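Possible thiol-disulfide isomerase (Cytophaga hutchinsonii, PDB 3HCZ) probably catalyses thiol-disulfide exchange through a thioredoxin-like domain of the AhpC/TSA family, although its substrates and partners are not known. Local coordinates at residues Pro4-Lys9 with Ile125-Gly130; Lys10-Tyr15 with Lys104-Ile109; Ala31-Leu36 with Lys63-Tyr68. All blocks are in the same frame, centred on the assembly; numbering follows the deposited sequence. Where two conformers were deposited one is given.

Contact 1: residues Pro4-Lys9 with Ile125-Gly130; sequences PLLLGK and IAKRIG. With SO4 (sulfate ion), chain D.
At the outer edge of the thioredoxin-like sheet, the N-terminal arm 4-9 runs past the edge strand 124-127, and K127 and L7 carry the contact. The lysine reaches out from the strand and hydrogen-bonds through NZ to the backbone O of L5 at 3.1 Å, with the nitrogen tilted 20° from the carbonyl plane. A bend at chi3 (-95°) brings the lysine end to the arm backbone, where one water accepts from both K127 NZ (2.8 Å) and L7 N (3.0 Å), giving the ammonium a second partner. L7 lays its CD2 branch over the strand backbone, 3.6 Å from I125 C, and the same methyl lies 3.9 Å from K127 CG, so the aliphatic part of the lysine is packed while its charged end is bound by oxygen. Beyond L7, the arm reverses in a type II turn from L6 to K9, with G8 at a positive phi. G8 and K9 make backbone hydrogen bonds to I124. The strand in turn pairs with strand 114-118 through a classic bulge, I125 and A126 sharing V117 as partner, and their side chains pack on F137 of helix 134-147.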
ATOM      1  N   PRO A   4     -13.831  -2.762  12.395  1.00 23.04           N
ATOM      2  CA  PRO A   4     -12.453  -2.306  12.137  1.00 21.21           C
ATOM      3  C   PRO A   4     -11.531  -3.500  11.837  1.00 19.62           C
ATOM      4  O   PRO A   4     -11.803  -4.601  12.287  1.00 20.61           O
ATOM      5  CB  PRO A   4     -12.053  -1.676  13.474  1.00 20.05           C
ATOM      6  CG  PRO A   4     -12.945  -2.315  14.470  1.00 21.36           C
ATOM      7  CD  PRO A   4     -14.243  -2.491  13.781  1.00 22.69           C
ATOM      8  N   LEU A   5     -10.445  -3.278  11.110  1.00 18.22           N
ATOM      9  CA  LEU A   5      -9.517  -4.350  10.726  1.00 17.34           C
ATOM     10  C   LEU A   5      -8.667  -4.824  11.899  1.00 16.86           C
ATOM     11  O   LEU A   5      -8.391  -4.066  12.850  1.00 16.83           O
ATOM     12  CB  LEU A   5      -8.639  -3.913   9.564  1.00 16.85           C
ATOM     13  CG  LEU A   5      -9.387  -3.432   8.335  1.00 17.68           C
ATOM     14  CD1 LEU A   5      -8.379  -3.133   7.249  1.00 19.02           C
ATOM     15  CD2 LEU A   5     -10.371  -4.481   7.863  1.00 16.58           C
ATOM     16  N   LEU A   6      -8.320  -6.104  11.879  1.00 15.27           N
ATOM     17  CA  LEU A   6      -7.600  -6.718  12.997  1.00 14.46           C
ATOM     18  C   LEU A   6      -6.293  -7.382  12.515  1.00 15.08           C
ATOM     19  O   LEU A   6      -6.249  -7.924  11.405  1.00 15.30           O
ATOM     20  CB  LEU A   6      -8.478  -7.767  13.678  1.00 13.19           C
ATOM     21  CG  LEU A   6      -9.811  -7.296  14.273  1.00 15.55           C
ATOM     22  CD1 LEU A   6     -10.656  -8.456  14.861  1.00 15.01           C
ATOM     23  CD2 LEU A   6      -9.506  -6.322  15.388  1.00 13.10           C
ATOM     24  N   LEU A   7      -5.243  -7.364  13.345  1.00 16.44           N
ATOM     25  CA  LEU A   7      -4.069  -8.246  13.114  1.00 17.49           C
ATOM     26  C   LEU A   7      -4.451  -9.699  12.920  1.00 18.14           C
ATOM     27  O   LEU A   7      -5.354 -10.220  13.574  1.00 17.33           O
ATOM     28  CB  LEU A   7      -3.106  -8.198  14.310  1.00 17.13           C
ATOM     29  CG  LEU A   7      -2.313  -6.910  14.518  1.00 19.93           C
ATOM     30  CD1 LEU A   7      -1.342  -7.124  15.719  1.00 19.11           C
ATOM     31  CD2 LEU A   7      -1.548  -6.467  13.280  1.00 17.33           C
ATOM     32  N   GLY A   8      -3.762 -10.371  12.022  1.00 18.41           N
ATOM     33  CA  GLY A   8      -4.000 -11.796  11.883  1.00 19.41           C
ATOM     34  C   GLY A   8      -5.205 -12.190  11.052  1.00 19.34           C
ATOM     35  O   GLY A   8      -5.473 -13.375  10.909  1.00 20.62           O
ATOM     36  N   LYS A   9      -5.908 -11.208  10.495  1.00 19.00           N
ATOM     37  CA  LYS A   9      -7.009 -11.438   9.548  1.00 18.85           C
ATOM     38  C   LYS A   9      -6.515 -11.058   8.172  1.00 19.05           C
ATOM     39  O   LYS A   9      -5.618 -10.200   8.064  1.00 19.19           O
ATOM     40  CB  LYS A   9      -8.212 -10.578   9.908  1.00 18.52           C
ATOM     41  CG  LYS A   9      -8.685 -10.793  11.341  1.00 20.23           C
ATOM     42  CD  LYS A   9      -9.567 -12.024  11.411  1.00 24.07           C
ATOM     43  CE  LYS A   9     -10.283 -12.185  12.728  1.00 25.94           C
ATOM     44  NZ  LYS A   9      -9.597 -13.276  13.453  1.00 29.96           N
ATOM     45  N   ILE A 125      -0.184  -7.876   9.300  1.00 12.95           N
ATOM     46  CA  ILE A 125       0.848  -8.067  10.372  1.00 13.74           C
ATOM     47  C   ILE A 125       1.282  -6.750  11.056  1.00 13.76           C
ATOM     48  O   ILE A 125       1.871  -6.776  12.139  1.00 13.64           O
ATOM     49  CB  ILE A 125       2.089  -8.874   9.890  1.00 12.45           C
ATOM     50  CG1 ILE A 125       2.802  -8.182   8.709  1.00 14.85           C
ATOM     51  CG2 ILE A 125       1.656 -10.316   9.474  1.00 15.97           C
ATOM     52  CD1 ILE A 125       4.121  -8.928   8.288  1.00 14.53           C
ATOM     53  N   ALA A 126       0.914  -5.624  10.458  1.00 13.97           N
ATOM     54  CA  ALA A 126       1.118  -4.302  11.023  1.00 15.49           C
ATOM     55  C   ALA A 126       0.015  -3.352  10.509  1.00 15.87           C
ATOM     56  O   ALA A 126      -0.376  -3.408   9.344  1.00 16.93           O
ATOM     57  CB  ALA A 126       2.528  -3.761  10.718  1.00 13.67           C
ATOM     58  N   LYS A 127      -0.535  -2.531  11.403  1.00 16.47           N
ATOM     59  CA  LYS A 127      -1.660  -1.641  11.041  1.00 17.34           C
ATOM     60  C   LYS A 127      -1.294  -0.174  11.242  1.00 15.96           C
ATOM     61  O   LYS A 127      -0.986   0.222  12.348  1.00 14.87           O
ATOM     62  CB  LYS A 127      -2.886  -1.857  11.962  1.00 18.21           C
ATOM     63  CG  LYS A 127      -3.464  -3.267  12.010  1.00 22.12           C
ATOM     64  CD  LYS A 127      -4.859  -3.232  12.722  1.00 20.90           C
ATOM     65  CE  LYS A 127      -4.732  -3.544  14.189  1.00 21.32           C
ATOM     66  NZ  LYS A 127      -6.058  -3.823  14.852  1.00 18.08           N
ATOM     67  N   ARG A 128      -1.327   0.610  10.161  1.00 15.38           N
ATOM     68  CA  ARG A 128      -1.272   2.068  10.264  0.50 15.65           C
ATOM     69  C   ARG A 128      -0.006   2.557  10.965  1.00 15.66           C
ATOM     70  O   ARG A 128      -0.050   3.462  11.828  1.00 15.24           O
ATOM     71  CB  ARG A 128      -2.520   2.613  10.970  0.50 16.05           C
ATOM     72  CG  ARG A 128      -3.793   2.427  10.150  0.50 18.24           C
ATOM     73  CD  ARG A 128      -4.956   3.202  10.769  0.50 16.98           C
ATOM     74  NE  ARG A 128      -6.158   3.105   9.958  0.50 19.89           N
ATOM     75  CZ  ARG A 128      -6.713   4.119   9.302  0.50 18.35           C
ATOM     76  NH1 ARG A 128      -6.194   5.327   9.339  0.50 17.96           N
ATOM     77  NH2 ARG A 128      -7.804   3.910   8.612  0.50 21.24           N
ATOM     78  N   ILE A 129       1.121   1.953  10.612  1.00 15.07           N
ATOM     79  CA  ILE A 129       2.421   2.347  11.175  1.00 15.66           C
ATOM     80  C   ILE A 129       3.112   3.298  10.192  1.00 17.22           C
ATOM     81  O   ILE A 129       2.725   3.374   9.017  1.00 18.78           O
ATOM     82  CB  ILE A 129       3.299   1.119  11.518  1.00 15.87           C
ATOM     83  CG1 ILE A 129       3.571   0.296  10.254  1.00 15.65           C
ATOM     84  CG2 ILE A 129       2.583   0.233  12.556  1.00 14.36           C
ATOM     85  CD1 ILE A 129       4.701  -0.718  10.467  1.00 17.02           C
ATOM     86  N   GLY A 130       4.104   4.046  10.639  1.00 19.05           N
ATOM     87  CA  GLY A 130       4.712   5.017   9.709  1.00 20.70           C
ATOM     88  C   GLY A 130       5.777   4.306   8.908  1.00 21.27           C
ATOM     89  O   GLY A 130       6.405   3.358   9.414  1.00 21.78           O
TER
HETATM   90  S   SO4 D   3      -4.979   5.760  13.762  1.00 45.72           S
HETATM   91  O1  SO4 D   3      -4.590   4.471  14.403  1.00 44.06           O
HETATM   92  O2  SO4 D   3      -4.260   6.927  14.252  1.00 47.85           O
HETATM   93  O3  SO4 D   3      -4.654   5.560  12.361  1.00 47.23           O
HETATM   94  O4  SO4 D   3      -6.393   6.085  13.911  1.00 45.34           O
HETATM   95  O   HOH W   1      -5.780  -6.283  16.050  1.00 18.19           O

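Contact 2: residues Lys10-Tyr15 with Lys104-Ile109. With SO4 (sulfate ion), chain B.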
ATOM      1  N   LYS A  10      -7.058 -11.699   7.132  1.00 18.89           N
ATOM      2  CA  LYS A  10      -6.690 -11.351   5.738  1.00 19.44           C
ATOM      3  C   LYS A  10      -7.238  -9.951   5.444  1.00 19.92           C
ATOM      4  O   LYS A  10      -8.392  -9.643   5.803  1.00 19.65           O
ATOM      5  CB  LYS A  10      -7.204 -12.418   4.750  1.00 20.38           C
ATOM      6  CG  LYS A  10      -6.422 -12.478   3.428  1.00 22.14           C
ATOM      7  CD  LYS A  10      -6.714 -13.783   2.644  1.00 25.37           C
ATOM      8  CE  LYS A  10      -6.253 -13.741   1.167  1.00 27.50           C
ATOM      9  NZ  LYS A  10      -6.574 -15.054   0.416  1.00 28.55           N
ATOM     10  N   ALA A  11      -6.407  -9.079   4.863  1.00 18.62           N
ATOM     11  CA  ALA A  11      -6.842  -7.730   4.504  1.00 18.24           C
ATOM     12  C   ALA A  11      -7.952  -7.897   3.459  1.00 17.20           C
ATOM     13  O   ALA A  11      -7.890  -8.839   2.656  1.00 19.06           O
ATOM     14  CB  ALA A  11      -5.686  -6.915   3.916  1.00 17.70           C
ATOM     15  N   PRO A  12      -8.982  -7.019   3.477  1.00 16.33           N
ATOM     16  CA  PRO A  12     -10.001  -7.112   2.413  1.00 15.94           C
ATOM     17  C   PRO A  12      -9.379  -7.025   1.014  1.00 16.02           C
ATOM     18  O   PRO A  12      -8.474  -6.198   0.789  1.00 15.43           O
ATOM     19  CB  PRO A  12     -10.866  -5.872   2.649  1.00 16.39           C
ATOM     20  CG  PRO A  12     -10.765  -5.627   4.166  1.00 15.78           C
ATOM     21  CD  PRO A  12      -9.367  -6.065   4.545  1.00 15.81           C
ATOM     22  N   ASN A  13      -9.871  -7.826   0.074  1.00 15.90           N
ATOM     23  CA  ASN A  13      -9.312  -7.789  -1.296  1.00 16.36           C
ATOM     24  C   ASN A  13      -9.659  -6.417  -1.903  1.00 15.55           C
ATOM     25  O   ASN A  13     -10.614  -5.757  -1.489  1.00 15.19           O
ATOM     26  CB  ASN A  13      -9.870  -8.950  -2.157  1.00 16.88           C
ATOM     27  CG  ASN A  13      -9.031  -9.246  -3.415  1.00 17.60           C
ATOM     28  OD1 ASN A  13      -8.004  -8.599  -3.707  1.00 19.00           O
ATOM     29  ND2 ASN A  13      -9.478 -10.244  -4.175  1.00 18.13           N
ATOM     30  N   LEU A  14      -8.846  -5.987  -2.860  1.00 14.98           N
ATOM     31  CA  LEU A  14      -9.056  -4.717  -3.594  1.00 13.91           C
ATOM     32  C   LEU A  14      -9.033  -5.054  -5.085  1.00 14.05           C
ATOM     33  O   LEU A  14      -8.114  -5.719  -5.566  1.00 13.94           O
ATOM     34  CB  LEU A  14      -7.937  -3.718  -3.272  1.00 14.43           C
ATOM     35  CG  LEU A  14      -8.006  -3.226  -1.815  1.00 14.31           C
ATOM     36  CD1 LEU A  14      -6.684  -2.540  -1.437  1.00 15.65           C
ATOM     37  CD2 LEU A  14      -9.107  -2.210  -1.726  1.00 14.29           C
ATOM     38  N   TYR A  15     -10.045  -4.590  -5.805  1.00 14.27           N
ATOM     39  CA  TYR A  15     -10.181  -4.907  -7.231  1.00 15.06           C
ATOM     40  C   TYR A  15      -9.822  -3.662  -8.028  1.00 15.28           C
ATOM     41  O   TYR A  15     -10.604  -3.180  -8.865  1.00 15.51           O
ATOM     42  CB  TYR A  15     -11.622  -5.385  -7.519  1.00 15.61           C
ATOM     43  CG  TYR A  15     -12.027  -6.628  -6.766  1.00 17.45           C
ATOM     44  CD1 TYR A  15     -11.834  -7.894  -7.323  1.00 22.58           C
ATOM     45  CD2 TYR A  15     -12.617  -6.550  -5.504  1.00 21.84           C
ATOM     46  CE1 TYR A  15     -12.200  -9.067  -6.639  1.00 21.57           C
ATOM     47  CE2 TYR A  15     -12.967  -7.720  -4.793  1.00 21.13           C
ATOM     48  CZ  TYR A  15     -12.780  -8.961  -5.378  1.00 20.87           C
ATOM     49  OH  TYR A  15     -13.160 -10.103  -4.715  1.00 22.54           O
ATOM     50  N   LYS A 104     -13.838   4.261   2.827  1.00 20.96           N
ATOM     51  CA  LYS A 104     -14.357   4.479   4.169  1.00 23.20           C
ATOM     52  C   LYS A 104     -14.995   3.264   4.819  1.00 23.04           C
ATOM     53  O   LYS A 104     -14.629   2.911   5.934  1.00 24.66           O
ATOM     54  CB  LYS A 104     -15.323   5.638   4.185  1.00 24.90           C
ATOM     55  CG  LYS A 104     -14.707   6.882   4.777  1.00 28.69           C
ATOM     56  CD  LYS A 104     -14.333   7.845   3.684  1.00 33.68           C
ATOM     57  CE  LYS A 104     -14.923   9.190   4.027  1.00 35.76           C
ATOM     58  NZ  LYS A 104     -14.632  10.126   2.926  1.00 41.26           N
ATOM     59  N   ILE A 105     -15.915   2.591   4.136  1.00 23.89           N
ATOM     60  CA  ILE A 105     -16.509   1.387   4.731  1.00 24.17           C
ATOM     61  C   ILE A 105     -15.451   0.286   4.881  1.00 24.32           C
ATOM     62  O   ILE A 105     -15.242  -0.232   5.973  1.00 24.07           O
ATOM     63  CB  ILE A 105     -17.761   0.840   3.966  1.00 24.86           C
ATOM     64  CG1 ILE A 105     -18.921   1.841   4.047  1.00 24.86           C
ATOM     65  CG2 ILE A 105     -18.143  -0.628   4.450  1.00 25.04           C
ATOM     66  CD1 ILE A 105     -20.173   1.437   3.252  1.00 26.80           C
ATOM     67  N   THR A 106     -14.780  -0.064   3.790  1.00 22.41           N
ATOM     68  CA  THR A 106     -13.914  -1.237   3.802  1.00 21.75           C
ATOM     69  C   THR A 106     -12.595  -1.065   4.600  1.00 21.84           C
ATOM     70  O   THR A 106     -12.177  -1.979   5.315  1.00 21.33           O
ATOM     71  CB  THR A 106     -13.693  -1.765   2.354  1.00 21.32           C
ATOM     72  OG1 THR A 106     -14.978  -1.942   1.724  1.00 19.76           O
ATOM     73  CG2 THR A 106     -12.988  -3.104   2.367  1.00 21.43           C
ATOM     74  N   TYR A 107     -11.946   0.087   4.485  1.00 22.23           N
ATOM     75  CA  TYR A 107     -10.599   0.286   5.052  1.00 22.63           C
ATOM     76  C   TYR A 107     -10.494   1.425   6.055  1.00 23.76           C
ATOM     77  O   TYR A 107      -9.407   1.676   6.603  1.00 24.31           O
ATOM     78  CB  TYR A 107      -9.540   0.444   3.928  1.00 20.98           C
ATOM     79  CG  TYR A 107      -8.924  -0.864   3.476  1.00 19.37           C
ATOM     80  CD1 TYR A 107      -9.418  -1.546   2.343  1.00 16.57           C
ATOM     81  CD2 TYR A 107      -7.856  -1.441   4.198  1.00 14.99           C
ATOM     82  CE1 TYR A 107      -8.849  -2.782   1.945  1.00 16.08           C
ATOM     83  CE2 TYR A 107      -7.292  -2.664   3.798  1.00 17.35           C
ATOM     84  CZ  TYR A 107      -7.780  -3.302   2.650  1.00 15.96           C
ATOM     85  OH  TYR A 107      -7.224  -4.489   2.252  1.00 17.89           O
ATOM     86  N   ASP A 108     -11.612   2.100   6.323  1.00 24.58           N
ATOM     87  CA  ASP A 108     -11.625   3.249   7.245  1.00 25.29           C
ATOM     88  C   ASP A 108     -10.591   4.326   6.925  1.00 24.96           C
ATOM     89  O   ASP A 108      -9.907   4.834   7.825  1.00 23.08           O
ATOM     90  CB  ASP A 108     -11.501   2.767   8.687  1.00 26.61           C
ATOM     91  CG  ASP A 108     -12.719   1.983   9.117  1.00 30.76           C
ATOM     92  OD1 ASP A 108     -13.805   2.604   9.206  1.00 36.63           O
ATOM     93  OD2 ASP A 108     -12.619   0.747   9.325  1.00 36.72           O
ATOM     94  N   ILE A 109     -10.492   4.680   5.639  1.00 23.89           N
ATOM     95  CA  ILE A 109      -9.562   5.721   5.197  1.00 24.41           C
ATOM     96  C   ILE A 109     -10.171   7.122   5.362  1.00 25.58           C
ATOM     97  O   ILE A 109     -11.104   7.482   4.633  1.00 25.81           O
ATOM     98  CB  ILE A 109      -9.112   5.512   3.714  1.00 23.97           C
ATOM     99  CG1 ILE A 109      -8.593   4.082   3.491  1.00 23.16           C
ATOM    100  CG2 ILE A 109      -8.045   6.537   3.340  1.00 23.98           C
ATOM    101  CD1 ILE A 109      -7.315   3.733   4.307  1.00 20.62           C
TER
HETATM  102  S   SO4 B   1     -12.774 -10.323   0.761  1.00 50.98           S
HETATM  103  O1  SO4 B   1     -11.942  -9.669   1.761  1.00 52.39           O
HETATM  104  O2  SO4 B   1     -12.371  -9.913  -0.571  1.00 52.76           O
HETATM  105  O3  SO4 B   1     -12.629 -11.787   0.749  1.00 52.61           O
HETATM  106  O4  SO4 B   1     -14.157  -9.927   1.061  1.00 51.44           O
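Y107, on the short helix 103-107, reaches into the loop 10-15 and has the most surface buried here, followed by P12. Its OH donates to the backbone O of P12 at 2.6 Å, a short bond lying in the carbonyl plane on a lone pair, with a C=O...O angle of 134°. P12 lies over one face of the phenol with CG, while its CD comes within 3.7 Å of Y107 CZ; A11 CB sits at the ring edge, 3.3 Å from Y107 OH. The loop thus supplies both the acceptor and carbon packing round the hydroxyl, which L36 of strand 33-39 also touches. L14 brings CD2 obliquely to within 3.7 Å of Y107 CE1. In this thioredoxin-like domain the loop precedes strand 33-39, and the tyrosine bridges it to the short helix before strand 114-118; F38 of the central strand meets the phenol ring with planes at about 50°. T106 adds its methyl: CG2 stands anti to the backbone N (the OG1 branch has chi1 -52°) and presses on P12 CB at 3.5 Å, tight for two carbons. On the loop, N13 N donates to a sulfate ion at O1 (3.2 Å), and N13 OD1 accepts from Y27 N.

Contact 3: residues Ala31-Leu36 with Lys63-Tyr68. With SO4 (sulfate ion), chain E.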
ATOM      1  N   ALA A  31       4.210 -11.724  -3.360  1.00 16.53           N
ATOM      2  CA  ALA A  31       5.340 -11.091  -2.682  1.00 15.85           C
ATOM      3  C   ALA A  31       5.429 -11.621  -1.247  1.00 15.71           C
ATOM      4  O   ALA A  31       4.403 -11.896  -0.612  1.00 15.89           O
ATOM      5  CB  ALA A  31       5.126  -9.524  -2.647  1.00 15.92           C
ATOM      6  N   LYS A  32       6.649 -11.728  -0.728  1.00 15.31           N
ATOM      7  CA  LYS A  32       6.853 -12.161   0.637  1.00 15.01           C
ATOM      8  C   LYS A  32       6.124 -11.202   1.612  1.00 15.27           C
ATOM      9  O   LYS A  32       5.512 -11.653   2.617  1.00 15.28           O
ATOM     10  CB  LYS A  32       8.351 -12.235   0.960  1.00 15.03           C
ATOM     11  CG  LYS A  32       8.623 -12.572   2.409  1.00 16.37           C
ATOM     12  CD  LYS A  32      10.106 -12.747   2.647  1.00 18.72           C
ATOM     13  CE  LYS A  32      10.309 -13.282   4.024  1.00 22.32           C
ATOM     14  NZ  LYS A  32      11.739 -13.257   4.414  1.00 26.12           N
ATOM     15  N   TYR A  33       6.190  -9.884   1.337  1.00 13.81           N
ATOM     16  CA  TYR A  33       5.429  -8.892   2.135  1.00 13.77           C
ATOM     17  C   TYR A  33       4.834  -7.940   1.138  1.00 14.10           C
ATOM     18  O   TYR A  33       5.507  -7.604   0.150  1.00 13.37           O
ATOM     19  CB  TYR A  33       6.299  -8.010   3.036  1.00 13.79           C
ATOM     20  CG  TYR A  33       6.985  -8.796   4.088  1.00 15.44           C
ATOM     21  CD1 TYR A  33       6.270  -9.323   5.171  1.00 14.60           C
ATOM     22  CD2 TYR A  33       8.349  -9.049   3.996  1.00 16.97           C
ATOM     23  CE1 TYR A  33       6.948 -10.123   6.163  1.00 15.01           C
ATOM     24  CE2 TYR A  33       9.015  -9.829   4.971  1.00 16.42           C
ATOM     25  CZ  TYR A  33       8.296 -10.343   6.047  1.00 17.10           C
ATOM     26  OH  TYR A  33       8.964 -11.111   7.002  1.00 15.73           O
ATOM     27  N   THR A  34       3.587  -7.542   1.380  1.00 14.10           N
ATOM     28  CA  THR A  34       2.953  -6.469   0.612  0.70 14.18           C
ATOM     29  C   THR A  34       2.677  -5.302   1.543  1.00 15.54           C
ATOM     30  O   THR A  34       2.024  -5.468   2.590  1.00 15.52           O
ATOM     31  CB  THR A  34       1.606  -6.884  -0.054  0.70 14.11           C
ATOM     32  OG1 THR A  34       1.829  -8.013  -0.887  0.70 14.87           O
ATOM     33  CG2 THR A  34       0.980  -5.687  -0.903  0.70 10.88           C
ATOM     34  N   ILE A  35       3.172  -4.122   1.167  1.00 14.89           N
ATOM     35  CA  ILE A  35       2.860  -2.898   1.870  0.50 14.74           C
ATOM     36  C   ILE A  35       1.603  -2.316   1.200  1.00 15.84           C
ATOM     37  O   ILE A  35       1.640  -1.950   0.019  1.00 16.84           O
ATOM     38  CB  ILE A  35       4.044  -1.891   1.798  0.50 13.63           C
ATOM     39  CG1 ILE A  35       5.385  -2.562   2.149  0.50 12.75           C
ATOM     40  CG2 ILE A  35       3.776  -0.658   2.679  0.50 14.93           C
ATOM     41  CD1 ILE A  35       5.383  -3.316   3.473  0.50  9.50           C
ATOM     42  N   LEU A  36       0.513  -2.262   1.938  1.00 14.46           N
ATOM     43  CA  LEU A  36      -0.670  -1.700   1.425  1.00 16.10           C
ATOM     44  C   LEU A  36      -0.624  -0.208   1.779  1.00 15.92           C
ATOM     45  O   LEU A  36      -0.635   0.154   2.956  1.00 17.04           O
ATOM     46  CB  LEU A  36      -1.885  -2.450   1.995  1.00 16.99           C
ATOM     47  CG  LEU A  36      -3.255  -1.909   1.651  1.00 17.71           C
ATOM     48  CD1 LEU A  36      -3.453  -1.685   0.093  1.00 20.77           C
ATOM     49  CD2 LEU A  36      -4.243  -2.963   2.200  1.00 17.54           C
ATOM     50  N   LYS A  63      14.356  -7.896  -1.129  1.00 26.17           N
ATOM     51  CA  LYS A  63      13.911  -8.728   0.014  1.00 26.56           C
ATOM     52  C   LYS A  63      12.568  -9.458  -0.241  1.00 26.81           C
ATOM     53  O   LYS A  63      12.116 -10.228   0.625  1.00 27.88           O
ATOM     54  CB  LYS A  63      13.664  -7.858   1.246  1.00 27.02           C
ATOM     55  CG  LYS A  63      14.851  -7.434   2.098  1.00 28.49           C
ATOM     56  CD  LYS A  63      14.307  -6.574   3.272  1.00 29.98           C
ATOM     57  CE  LYS A  63      15.399  -6.043   4.192  1.00 31.74           C
ATOM     58  NZ  LYS A  63      16.526  -5.441   3.414  1.00 33.14           N
ATOM     59  N   GLY A  64      11.909  -9.202  -1.379  1.00 25.47           N
ATOM     60  CA  GLY A  64      10.600  -9.779  -1.671  1.00 23.34           C
ATOM     61  C   GLY A  64       9.417  -8.920  -1.226  1.00 22.69           C
ATOM     62  O   GLY A  64       8.444  -9.448  -0.681  1.00 22.74           O
ATOM     63  N   ILE A  65       9.472  -7.605  -1.480  1.00 20.23           N
ATOM     64  CA  ILE A  65       8.443  -6.670  -0.955  1.00 18.57           C
ATOM     65  C   ILE A  65       7.850  -5.875  -2.090  1.00 17.40           C
ATOM     66  O   ILE A  65       8.589  -5.279  -2.869  1.00 17.33           O
ATOM     67  CB  ILE A  65       9.061  -5.721   0.083  1.00 18.83           C
ATOM     68  CG1 ILE A  65       9.668  -6.548   1.206  1.00 17.82           C
ATOM     69  CG2 ILE A  65       8.024  -4.745   0.595  1.00 16.88           C
ATOM     70  CD1 ILE A  65      10.611  -5.790   2.106  1.00 19.12           C
ATOM     71  N   GLN A  66       6.531  -5.931  -2.238  1.00 15.54           N
ATOM     72  CA  GLN A  66       5.838  -5.054  -3.184  1.00 15.63           C
ATOM     73  C   GLN A  66       5.064  -3.978  -2.399  1.00 15.20           C
ATOM     74  O   GLN A  66       4.601  -4.241  -1.266  1.00 15.13           O
ATOM     75  CB  GLN A  66       4.909  -5.869  -4.125  1.00 15.97           C
ATOM     76  CG  GLN A  66       4.094  -5.013  -5.156  1.00 15.36           C
ATOM     77  CD  GLN A  66       5.001  -4.230  -6.063  1.00 19.60           C
ATOM     78  OE1 GLN A  66       5.481  -3.156  -5.697  1.00 19.90           O
ATOM     79  NE2 GLN A  66       5.285  -4.777  -7.255  1.00 19.65           N
ATOM     80  N   VAL A  67       4.900  -2.792  -2.991  1.00 14.31           N
ATOM     81  CA  VAL A  67       3.954  -1.800  -2.452  1.00 14.28           C
ATOM     82  C   VAL A  67       2.738  -1.742  -3.397  1.00 15.35           C
ATOM     83  O   VAL A  67       2.882  -1.527  -4.613  1.00 15.59           O
ATOM     84  CB  VAL A  67       4.558  -0.385  -2.331  1.00 14.19           C
ATOM     85  CG1 VAL A  67       3.487   0.635  -1.829  1.00 14.62           C
ATOM     86  CG2 VAL A  67       5.812  -0.377  -1.403  1.00 13.86           C
ATOM     87  N   TYR A  68       1.570  -2.003  -2.808  1.00 14.85           N
ATOM     88  CA  TYR A  68       0.293  -1.877  -3.496  1.00 14.05           C
ATOM     89  C   TYR A  68      -0.099  -0.454  -3.158  1.00 14.77           C
ATOM     90  O   TYR A  68      -0.682  -0.188  -2.065  1.00 14.18           O
ATOM     91  CB  TYR A  68      -0.690  -2.926  -2.945  1.00 13.97           C
ATOM     92  CG  TYR A  68      -1.926  -3.124  -3.817  1.00 14.65           C
ATOM     93  CD1 TYR A  68      -1.891  -4.007  -4.904  1.00 15.29           C
ATOM     94  CD2 TYR A  68      -3.120  -2.487  -3.507  1.00 13.59           C
ATOM     95  CE1 TYR A  68      -3.028  -4.207  -5.706  1.00 16.44           C
ATOM     96  CE2 TYR A  68      -4.286  -2.696  -4.299  1.00 16.01           C
ATOM     97  CZ  TYR A  68      -4.215  -3.546  -5.390  1.00 14.60           C
ATOM     98  OH  TYR A  68      -5.359  -3.724  -6.162  1.00 13.74           O
TER
HETATM   99  S   SO4 E   4       9.217 -12.300  -3.932  0.60 66.87           S
HETATM  100  O1  SO4 E   4      10.574 -12.837  -3.886  0.60 66.49           O
HETATM  101  O2  SO4 E   4       9.266 -10.953  -4.499  0.60 66.78           O
HETATM  102  O3  SO4 E   4       8.406 -13.129  -4.821  0.60 66.74           O
HETATM  103  O4  SO4 E   4       8.627 -12.270  -2.593  0.60 64.27           O
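Strands 33-36 and 65-68 run parallel, their short axes 4.6 Å apart at closest and 24° from alignment, joined by a ladder in which Y33 N donates to G64 O and Q66 N to Y33 O. I35 N to Q66 O and Y68 N to I35 O are the shortest of the four bonds, both 2.8 Å, the former nearly straight at 167°. On one face, Y33, I35, I65 and V67 pack side by side: I65 CG1 meets the Y33 ring at its edge, 4.0 Å from CD2, and I65 CG2 packs on I35 CG1 at 3.8 Å. V67 offers CG2 to I35 CB, and behind it stand L53 and W57. The Y33 hydroxyl leaves this packing to hydrogen-bond E142. The other face carries T34, L36, Q66 and Y68. T34 CG2 lies alongside Y68 CB, 3.8 Å away, and L36 CD1 approaches Y68 CD2 obliquely at 3.7 Å; Y68 OH is held by R24 O. A bend at chi2 (60°) returns Q66 OE1 to the N-H of V67; L92 N of the next strand donates weakly to the same oxygen. Just before the strands, K32 N donates to a sulfate oxygen, O4, at 2.8 Å beside G64. Helix 49-60 connects the strands and packs on the I65/V67 face, a beta-alpha-beta crossover that makes up the N-terminal part of the thioredoxin fold.

In the fold
Contact 3 is the innermost, its centre about 8 Å from that of the chain, and relies on backbone pairing, with an apolar cluster on one face and mixed side chains on the other. Contact 1, about 12 Å out, is a surface contact at an edge of the same sheet, joined by a lysine, a water and the L7 side chain. Contact 2 lies about as far out, at about 11 Å, but is buried, and rests on the Y107 phenol, bonded to the P12 carbonyl and packed by loop side chains. Segments 4-9 and 10-15 are consecutive, so contacts 1 and 2 fasten one N-terminal arm: L5 packs on Y107 and P12. Inward, Y107 and L14 meet L36, and I125 touches Y33.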